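Local structure of alanine glyoxylate transaminase (Thermococcus litoralis, 2ZC0) at residues D92-S97 against P229-D234; I211-A216 against G237-A242; R312-K317 against E389-I394. The protein probably transfers the amino group of alanine to glyoxylate, using pyridoxal 5'-phosphate as its cofactor. One frame throughout, in Å; residues are numbered along the deposited sequence.

Interaction 1. Residues D92-S97 against P229-D234; sequences DHLEVS and PLKALD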
# COMPACT_ATOMS: atom_id res chain seq x y z
N ASP A 92 -10.00 -37.98 -1.38
CA ASP A 92 -8.77 -37.19 -1.27
C ASP A 92 -8.15 -37.24 0.13
O ASP A 92 -7.34 -36.39 0.48
CB ASP A 92 -9.04 -35.73 -1.68
CG ASP A 92 -7.83 -35.06 -2.36
OD1 ASP A 92 -7.05 -35.76 -3.04
OD2 ASP A 92 -7.68 -33.82 -2.23
N HIS A 93 -8.52 -38.26 0.92
CA HIS A 93 -8.00 -38.42 2.28
C HIS A 93 -8.06 -37.16 3.13
O HIS A 93 -7.18 -36.93 3.97
CB HIS A 93 -6.55 -38.90 2.26
CG HIS A 93 -6.40 -40.37 2.04
ND1 HIS A 93 -6.62 -40.97 0.82
CD2 HIS A 93 -6.08 -41.37 2.90
CE1 HIS A 93 -6.45 -42.28 0.94
NE2 HIS A 93 -6.12 -42.54 2.19
N LEU A 94 -9.09 -36.35 2.94
CA LEU A 94 -9.17 -35.13 3.71
C LEU A 94 -10.33 -35.07 4.69
O LEU A 94 -11.49 -35.10 4.28
CB LEU A 94 -9.21 -33.94 2.76
CG LEU A 94 -8.82 -32.59 3.35
CD1 LEU A 94 -7.52 -32.71 4.14
CD2 LEU A 94 -8.68 -31.60 2.21
N GLU A 95 -10.02 -34.99 5.97
CA GLU A 95 -11.05 -34.89 7.00
C GLU A 95 -11.17 -33.39 7.31
O GLU A 95 -10.36 -32.84 8.05
CB GLU A 95 -10.63 -35.65 8.26
CG GLU A 95 -11.70 -35.73 9.35
CD GLU A 95 -12.83 -36.69 9.01
OE1 GLU A 95 -12.54 -37.86 8.67
OE2 GLU A 95 -14.01 -36.28 9.08
N VAL A 96 -12.17 -32.74 6.74
CA VAL A 96 -12.37 -31.31 6.96
C VAL A 96 -13.82 -31.00 7.29
O VAL A 96 -14.73 -31.64 6.78
CB VAL A 96 -12.01 -30.48 5.70
CG1 VAL A 96 -12.97 -30.81 4.57
CG2 VAL A 96 -12.08 -29.00 6.00
N SER A 97 -14.04 -30.00 8.13
CA SER A 97 -15.40 -29.60 8.49
C SER A 97 -16.04 -28.77 7.37
O SER A 97 -15.37 -28.01 6.68
CB SER A 97 -15.38 -28.78 9.78
OG SER A 97 -16.65 -28.18 9.99
N PRO A 229 -2.75 -35.32 0.06
CA PRO A 229 -2.50 -33.88 0.09
C PRO A 229 -1.72 -33.52 1.34
O PRO A 229 -1.76 -34.24 2.34
CB PRO A 229 -3.91 -33.30 0.13
CG PRO A 229 -4.71 -34.29 -0.65
CD PRO A 229 -4.19 -35.61 -0.14
N LEU A 230 -0.98 -32.42 1.27
CA LEU A 230 -0.22 -31.96 2.43
C LEU A 230 -1.22 -31.66 3.55
O LEU A 230 -0.93 -31.85 4.72
CB LEU A 230 0.55 -30.69 2.09
CG LEU A 230 1.54 -30.72 0.92
CD1 LEU A 230 1.88 -29.29 0.51
CD2 LEU A 230 2.81 -31.47 1.33
N LYS A 231 -2.41 -31.20 3.18
CA LYS A 231 -3.41 -30.87 4.18
C LYS A 231 -3.81 -32.07 5.04
O LYS A 231 -4.16 -31.90 6.21
CB LYS A 231 -4.65 -30.27 3.53
CG LYS A 231 -5.64 -29.69 4.54
CD LYS A 231 -4.94 -28.67 5.42
CE LYS A 231 -5.89 -28.01 6.41
NZ LYS A 231 -5.11 -27.16 7.36
N ALA A 232 -3.74 -33.27 4.47
CA ALA A 232 -4.10 -34.48 5.21
C ALA A 232 -3.00 -34.82 6.22
O ALA A 232 -3.19 -35.64 7.12
CB ALA A 232 -4.31 -35.64 4.25
N LEU A 233 -1.86 -34.17 6.06
CA LEU A 233 -0.71 -34.36 6.94
C LEU A 233 -0.48 -33.10 7.78
O LEU A 233 0.50 -33.00 8.51
CB LEU A 233 0.55 -34.63 6.09
CG LEU A 233 0.90 -36.03 5.56
CD1 LEU A 233 -0.33 -36.94 5.48
CD2 LEU A 233 1.56 -35.86 4.20
N ASP A 234 -1.41 -32.15 7.69
CA ASP A 234 -1.27 -30.88 8.40
C ASP A 234 -1.72 -30.86 9.86
O ASP A 234 -2.76 -30.29 10.21
CB ASP A 234 -2.02 -29.79 7.62
CG ASP A 234 -1.68 -28.41 8.11
OD1 ASP A 234 -2.51 -27.51 7.92
OD2 ASP A 234 -0.58 -28.21 8.66
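Two loops at the edge of the large, cofactor-binding domain meet where Asp92, just after helix 78-91, packs its backbone and carboxylate on the ring of Pro229. The carbonyl O of Asp92 lies 3.3 Å from CD of Pro229, and OD2 of Asp92 approaches CG of the same proline at 3.4 Å. These are van der Waals contacts with the ring methylenes. OD2 has its polar partner in the amide ND2 of Asn218, whose side chain also touches the proline; a carboxylate suits this buried place because it can accept from that amide, while its flat group packs on the ring. Losing the carboxylate to an alanine here is likely to leave the amide without its acceptor and open a gap beside the ring. His93 takes up a left-handed backbone conformation and turns its exposed imidazole away from Ala232, where it touches Asp226 and Val228, while its carbonyl O faces the methyl CB of Ala232 at 3.2 Å, a close fit suited to a small residue. The fold is that of the fold type I pyridoxal-phosphate enzymes. Here one loop leads to strand 101-104 and the other joins strands 210-214 and 239-244, and a 3-10 turn at 231-233 begins with the bond from Ala232 N to Pro229 O (3.1 Å). Leu94 supplies the apolar packing. With its CG trans to the backbone N (chi1 -160°), CD1 of Leu94 reaches CG of Lys231 at 3.6 Å and also packs against Ile259. Lys231 serves twice: its methylene stem, bent at chi2 (56°), gives Leu94 a greasy surface, and NZ turns away to a salt bridge with OD1 of Asp234 at 2.7 Å, meeting the lone pair remote from OD2. Glu261 and the carbonyl of Val239 also hold that ammonium group.

Interaction 2. Residues I211-A216 against G237-A242; sequences IIEDTA and GRVIVA. With PMP (4'-deoxy-4'-aminopyridoxal-5'-phosphate), chain F.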
# COMPACT_ATOMS: atom_id res chain seq x y z
N ILE A 211 1.46 -22.59 4.10
CA ILE A 211 1.55 -23.23 2.79
C ILE A 211 0.18 -23.25 2.15
O ILE A 211 -0.76 -23.73 2.75
CB ILE A 211 2.00 -24.73 2.93
CG1 ILE A 211 3.43 -24.82 3.41
CG2 ILE A 211 1.81 -25.46 1.60
CD1 ILE A 211 3.83 -26.24 3.85
N ILE A 212 0.09 -22.71 0.94
CA ILE A 212 -1.17 -22.72 0.19
C ILE A 212 -1.01 -23.85 -0.82
O ILE A 212 -0.22 -23.74 -1.76
CB ILE A 212 -1.39 -21.42 -0.60
CG1 ILE A 212 -1.52 -20.23 0.36
CG2 ILE A 212 -2.59 -21.58 -1.49
CD1 ILE A 212 -1.81 -18.93 -0.36
N GLU A 213 -1.76 -24.93 -0.63
CA GLU A 213 -1.72 -26.11 -1.49
C GLU A 213 -2.78 -26.08 -2.58
O GLU A 213 -3.98 -26.10 -2.29
CB GLU A 213 -1.88 -27.39 -0.62
CG GLU A 213 -1.98 -28.72 -1.39
CD GLU A 213 -1.90 -29.96 -0.48
OE1 GLU A 213 -1.42 -31.01 -0.95
OE2 GLU A 213 -2.33 -29.90 0.70
N ASP A 214 -2.34 -26.07 -3.83
CA ASP A 214 -3.24 -26.05 -4.98
C ASP A 214 -3.53 -27.50 -5.38
O ASP A 214 -2.65 -28.22 -5.82
CB ASP A 214 -2.56 -25.29 -6.12
CG ASP A 214 -3.52 -24.90 -7.22
OD1 ASP A 214 -3.30 -23.84 -7.83
OD2 ASP A 214 -4.48 -25.64 -7.50
N THR A 215 -4.80 -27.89 -5.21
CA THR A 215 -5.28 -29.24 -5.49
C THR A 215 -6.09 -29.35 -6.79
O THR A 215 -6.97 -30.20 -6.92
CB THR A 215 -6.18 -29.73 -4.33
OG1 THR A 215 -7.33 -28.86 -4.23
CG2 THR A 215 -5.43 -29.72 -3.02
N ALA A 216 -5.79 -28.47 -7.74
CA ALA A 216 -6.50 -28.46 -9.02
C ALA A 216 -6.51 -29.80 -9.76
O ALA A 216 -7.50 -30.14 -10.41
CB ALA A 216 -5.93 -27.37 -9.92
N GLY A 237 -1.68 -27.38 11.25
CA GLY A 237 -2.62 -26.46 10.63
C GLY A 237 -1.96 -25.31 9.90
O GLY A 237 -2.44 -24.17 9.94
N ARG A 238 -0.84 -25.60 9.23
CA ARG A 238 -0.09 -24.60 8.49
C ARG A 238 -0.42 -24.60 7.01
O ARG A 238 0.18 -23.84 6.25
CB ARG A 238 1.41 -24.84 8.62
CG ARG A 238 1.97 -24.62 9.99
CD ARG A 238 3.45 -24.96 10.03
NE ARG A 238 4.01 -24.53 11.30
CZ ARG A 238 4.09 -23.26 11.67
NH1 ARG A 238 4.61 -22.95 12.86
NH2 ARG A 238 3.68 -22.31 10.84
N VAL A 239 -1.33 -25.46 6.56
CA VAL A 239 -1.64 -25.40 5.15
C VAL A 239 -3.08 -25.02 4.89
O VAL A 239 -4.02 -25.35 5.64
CB VAL A 239 -1.21 -26.73 4.37
CG1 VAL A 239 -0.46 -27.68 5.27
CG2 VAL A 239 -2.39 -27.36 3.69
N ILE A 240 -3.24 -24.27 3.81
CA ILE A 240 -4.53 -23.77 3.38
C ILE A 240 -4.67 -24.32 1.98
O ILE A 240 -3.72 -24.27 1.22
CB ILE A 240 -4.49 -22.24 3.32
CG1 ILE A 240 -4.22 -21.70 4.72
CG2 ILE A 240 -5.75 -21.71 2.64
CD1 ILE A 240 -4.01 -20.20 4.80
N VAL A 241 -5.81 -24.88 1.62
CA VAL A 241 -5.90 -25.36 0.26
C VAL A 241 -6.81 -24.51 -0.59
O VAL A 241 -7.74 -23.86 -0.10
CB VAL A 241 -6.35 -26.87 0.16
CG1 VAL A 241 -6.33 -27.53 1.53
CG2 VAL A 241 -7.69 -26.99 -0.52
N ALA A 242 -6.50 -24.49 -1.89
CA ALA A 242 -7.25 -23.78 -2.90
C ALA A 242 -7.55 -24.86 -3.93
O ALA A 242 -6.68 -25.26 -4.70
CB ALA A 242 -6.41 -22.68 -3.52
N1 PMP F . -4.68 -23.84 -10.14
C2 PMP F . -3.99 -24.38 -11.17
C2A PMP F . -2.61 -24.96 -10.85
C3 PMP F . -4.52 -24.40 -12.49
O3 PMP F . -3.78 -24.96 -13.52
C4 PMP F . -5.83 -23.84 -12.72
C4A PMP F . -6.41 -23.87 -14.15
N4A PMP F . -6.65 -22.54 -14.71
C5 PMP F . -6.57 -23.24 -11.51
C6 PMP F . -5.94 -23.27 -10.24
C5A PMP F . -7.97 -22.61 -11.61
O4P PMP F . -8.70 -23.40 -11.89
P PMP F . -10.26 -22.80 -11.95
O1P PMP F . -11.50 -23.41 -10.65
O2P PMP F . -10.93 -23.36 -13.65
O3P PMP F . -10.32 -20.98 -11.89
O HOH W 1 -6.95 -24.83 -7.35
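The cofactor pocket lies at the C-terminal end of two neighbouring parallel strands, where Asp214 pairs with Ala242. OD1 of Asp214 stands 2.7 Å from N1 of the aminopyridoxal phosphate and is also bonded to the hydroxyl of Tyr179. OD2 of Asp214 accepts from the backbone N of Ala216 at 3.1 Å, forming an Asx turn, and from a water at 2.6 Å that also donates to O of Ala242. Both oxygens are thus engaged, and the carboxylate is held against turning, with OD1 end-on to the pyridine nitrogen. Ala216 lays its CB over the ring face, 3.8 Å from N1, where a small methyl fits. An aspartate facing the pyridine nitrogen is a hallmark of fold type I pyridoxal-phosphate enzymes, and it sits here on the mixed central sheet of the large domain. The paired strand segments 211-214 and 239-242 are twisted by 30° against each other. Their amides alternate: N of Ile240 gives a bond of 2.8 Å to O of Ile211, and N of Glu213 then turns to O of Ile240. At the cofactor end the last bond is longer, for Thr215 N reaches O of Ala242 over 3.3 Å from above the carbonyl plane. Branched isoleucines and valines suit the extended backbone. Ile212 and Ile240 pack against Leu111 and Leu114 of helix 106-118, with the small Ala242 also facing Leu111, whereas Ile211 and Val239, with CB atoms 4.0 Å apart, lie against helix 194-207. Glu213 shares this second face. Its fully extended chain (chi1 175°) carries OE2 of Glu213 past CG2 of Val239 at 3.9 Å to accept from the backbone N of Lys231, while OE1 takes that of Leu230.

Interaction 3. Residues R312-K317 against E389-I394; sequences RDIMLK and EIPIGI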
# COMPACT_ATOMS: atom_id res chain seq x y z
N ARG A 312 -3.18 -39.23 -22.23
CA ARG A 312 -1.89 -39.03 -21.57
C ARG A 312 -0.86 -39.98 -22.17
O ARG A 312 0.26 -39.58 -22.48
CB ARG A 312 -2.04 -39.27 -20.06
CG ARG A 312 -0.82 -38.93 -19.20
CD ARG A 312 0.32 -39.93 -19.36
NE ARG A 312 -0.09 -41.30 -19.05
CZ ARG A 312 -0.05 -41.87 -17.85
NH1 ARG A 312 0.38 -41.18 -16.79
NH2 ARG A 312 -0.45 -43.12 -17.69
N ASP A 313 -1.25 -41.25 -22.34
CA ASP A 313 -0.35 -42.25 -22.90
C ASP A 313 -0.11 -42.00 -24.38
O ASP A 313 1.02 -42.13 -24.86
CB ASP A 313 -0.91 -43.66 -22.69
CG ASP A 313 -1.20 -43.96 -21.24
OD1 ASP A 313 -0.36 -43.63 -20.39
OD2 ASP A 313 -2.27 -44.54 -20.96
N ILE A 314 -1.17 -41.64 -25.10
CA ILE A 314 -1.09 -41.36 -26.53
C ILE A 314 -0.14 -40.21 -26.84
O ILE A 314 0.66 -40.31 -27.77
CB ILE A 314 -2.50 -41.04 -27.12
CG1 ILE A 314 -3.37 -42.30 -27.13
CG2 ILE A 314 -2.38 -40.51 -28.54
CD1 ILE A 314 -4.78 -42.06 -27.65
N MET A 315 -0.19 -39.13 -26.06
CA MET A 315 0.70 -38.00 -26.32
C MET A 315 2.14 -38.39 -26.01
O MET A 315 3.06 -37.98 -26.71
CB MET A 315 0.32 -36.77 -25.49
CG MET A 315 1.28 -35.59 -25.71
SD MET A 315 0.74 -34.00 -25.05
CE MET A 315 -0.50 -33.56 -26.25
N LEU A 316 2.33 -39.18 -24.96
CA LEU A 316 3.66 -39.63 -24.59
C LEU A 316 4.17 -40.63 -25.63
O LEU A 316 5.35 -40.64 -25.95
CB LEU A 316 3.66 -40.28 -23.21
CG LEU A 316 3.41 -39.31 -22.05
CD1 LEU A 316 3.54 -40.08 -20.74
CD2 LEU A 316 4.42 -38.17 -22.10
N LYS A 317 3.26 -41.46 -26.16
CA LYS A 317 3.63 -42.44 -27.19
C LYS A 317 4.10 -41.70 -28.44
O LYS A 317 5.14 -42.01 -29.01
CB LYS A 317 2.45 -43.32 -27.60
CG LYS A 317 2.20 -44.57 -26.77
CD LYS A 317 1.35 -45.57 -27.58
CE LYS A 317 0.35 -46.34 -26.71
NZ LYS A 317 -0.74 -45.46 -26.19
N GLU A 389 -6.57 -35.97 -32.76
CA GLU A 389 -5.80 -34.74 -32.94
C GLU A 389 -4.41 -34.75 -32.31
O GLU A 389 -3.47 -34.18 -32.86
CB GLU A 389 -6.57 -33.54 -32.38
CG GLU A 389 -7.81 -33.14 -33.16
CD GLU A 389 -8.49 -31.91 -32.58
OE1 GLU A 389 -8.92 -31.95 -31.40
OE2 GLU A 389 -8.60 -30.89 -33.30
N ILE A 390 -4.28 -35.40 -31.15
CA ILE A 390 -2.99 -35.43 -30.47
C ILE A 390 -1.83 -35.91 -31.35
O ILE A 390 -0.84 -35.19 -31.49
CB ILE A 390 -3.08 -36.29 -29.19
CG1 ILE A 390 -4.06 -35.65 -28.21
CG2 ILE A 390 -1.71 -36.43 -28.56
CD1 ILE A 390 -4.29 -36.45 -26.94
N PRO A 391 -1.92 -37.10 -31.95
CA PRO A 391 -0.82 -37.58 -32.80
C PRO A 391 -0.50 -36.63 -33.94
O PRO A 391 0.66 -36.33 -34.22
CB PRO A 391 -1.33 -38.93 -33.30
CG PRO A 391 -2.23 -39.39 -32.17
CD PRO A 391 -2.99 -38.12 -31.86
N ILE A 392 -1.55 -36.15 -34.61
CA ILE A 392 -1.38 -35.23 -35.72
C ILE A 392 -0.67 -33.97 -35.23
O ILE A 392 0.28 -33.49 -35.86
CB ILE A 392 -2.74 -34.85 -36.34
CG1 ILE A 392 -3.43 -36.11 -36.87
CG2 ILE A 392 -2.56 -33.85 -37.47
CD1 ILE A 392 -4.83 -35.88 -37.36
N GLY A 393 -1.12 -33.45 -34.09
CA GLY A 393 -0.53 -32.25 -33.51
C GLY A 393 0.93 -32.43 -33.15
O GLY A 393 1.76 -31.57 -33.46
N ILE A 394 1.27 -33.54 -32.50
CA ILE A 394 2.66 -33.79 -32.13
C ILE A 394 3.53 -34.05 -33.36
O ILE A 394 4.73 -33.75 -33.34
CB ILE A 394 2.79 -34.97 -31.14
CG1 ILE A 394 2.45 -34.51 -29.73
CG2 ILE A 394 4.21 -35.53 -31.17
CD1 ILE A 394 1.00 -34.64 -29.40
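Two helices of the smaller, C-terminal part of the aminotransferase fold pack at Met315 and Ile390: the segments 312-317 and 389-394 of helices 295-322 and 389-404 have axes 9.1 Å apart, inclined by 25°. The tight part is buried. Ile390 points at the partner helix, and its CG2 presses on the backbone itself, 3.6 Å from CA of Met315 and 3.7 Å from CB. A branched residue suits this spot because its methyl stays close to its own helix and needs little depth. Met315, its CG trans to the backbone N (chi1 178°), crosses Ile390 at about a right angle and bends at chi3, bringing CE within 3.9 Å of CG2 of Ile390. CE also faces Ile394, although the position of that residue's CD1 is doubtful. Phe382 of a neighbouring loop touches Met315. Toward solvent the contact thins: Ile314 and Pro391 are partly exposed. Pro391, which has no N-H, costs nothing in the first turn of the helix, where an amide would have no carbonyl of the same helix to bond. The outer contact rests on one methyl, CG2 of Ile314, set 3.8 Å from the ring atom CG of Pro391.

How the interactions relate
Interactions 1 and 2 are neighbours, their centres about 10 Å apart, and they share the chain between strands 210-214 and 239-244: the loop 229-234 that packs on 92-97 is tied back to those strands by Glu213 and by Lys231. Interaction 2 is wholly buried, built on backbone hydrogen bonds, and reaches the cofactor. Interaction 1, partly buried, depends on fitted methylenes and methyls between loops, with charges satisfied around it. Interaction 3 stands apart, with nearest atoms about 14 Å from interaction 2 and on the other side of the chain's centre. It joins two helices through aliphatic side chains, buried at Met315 and thinning outward at Ile314.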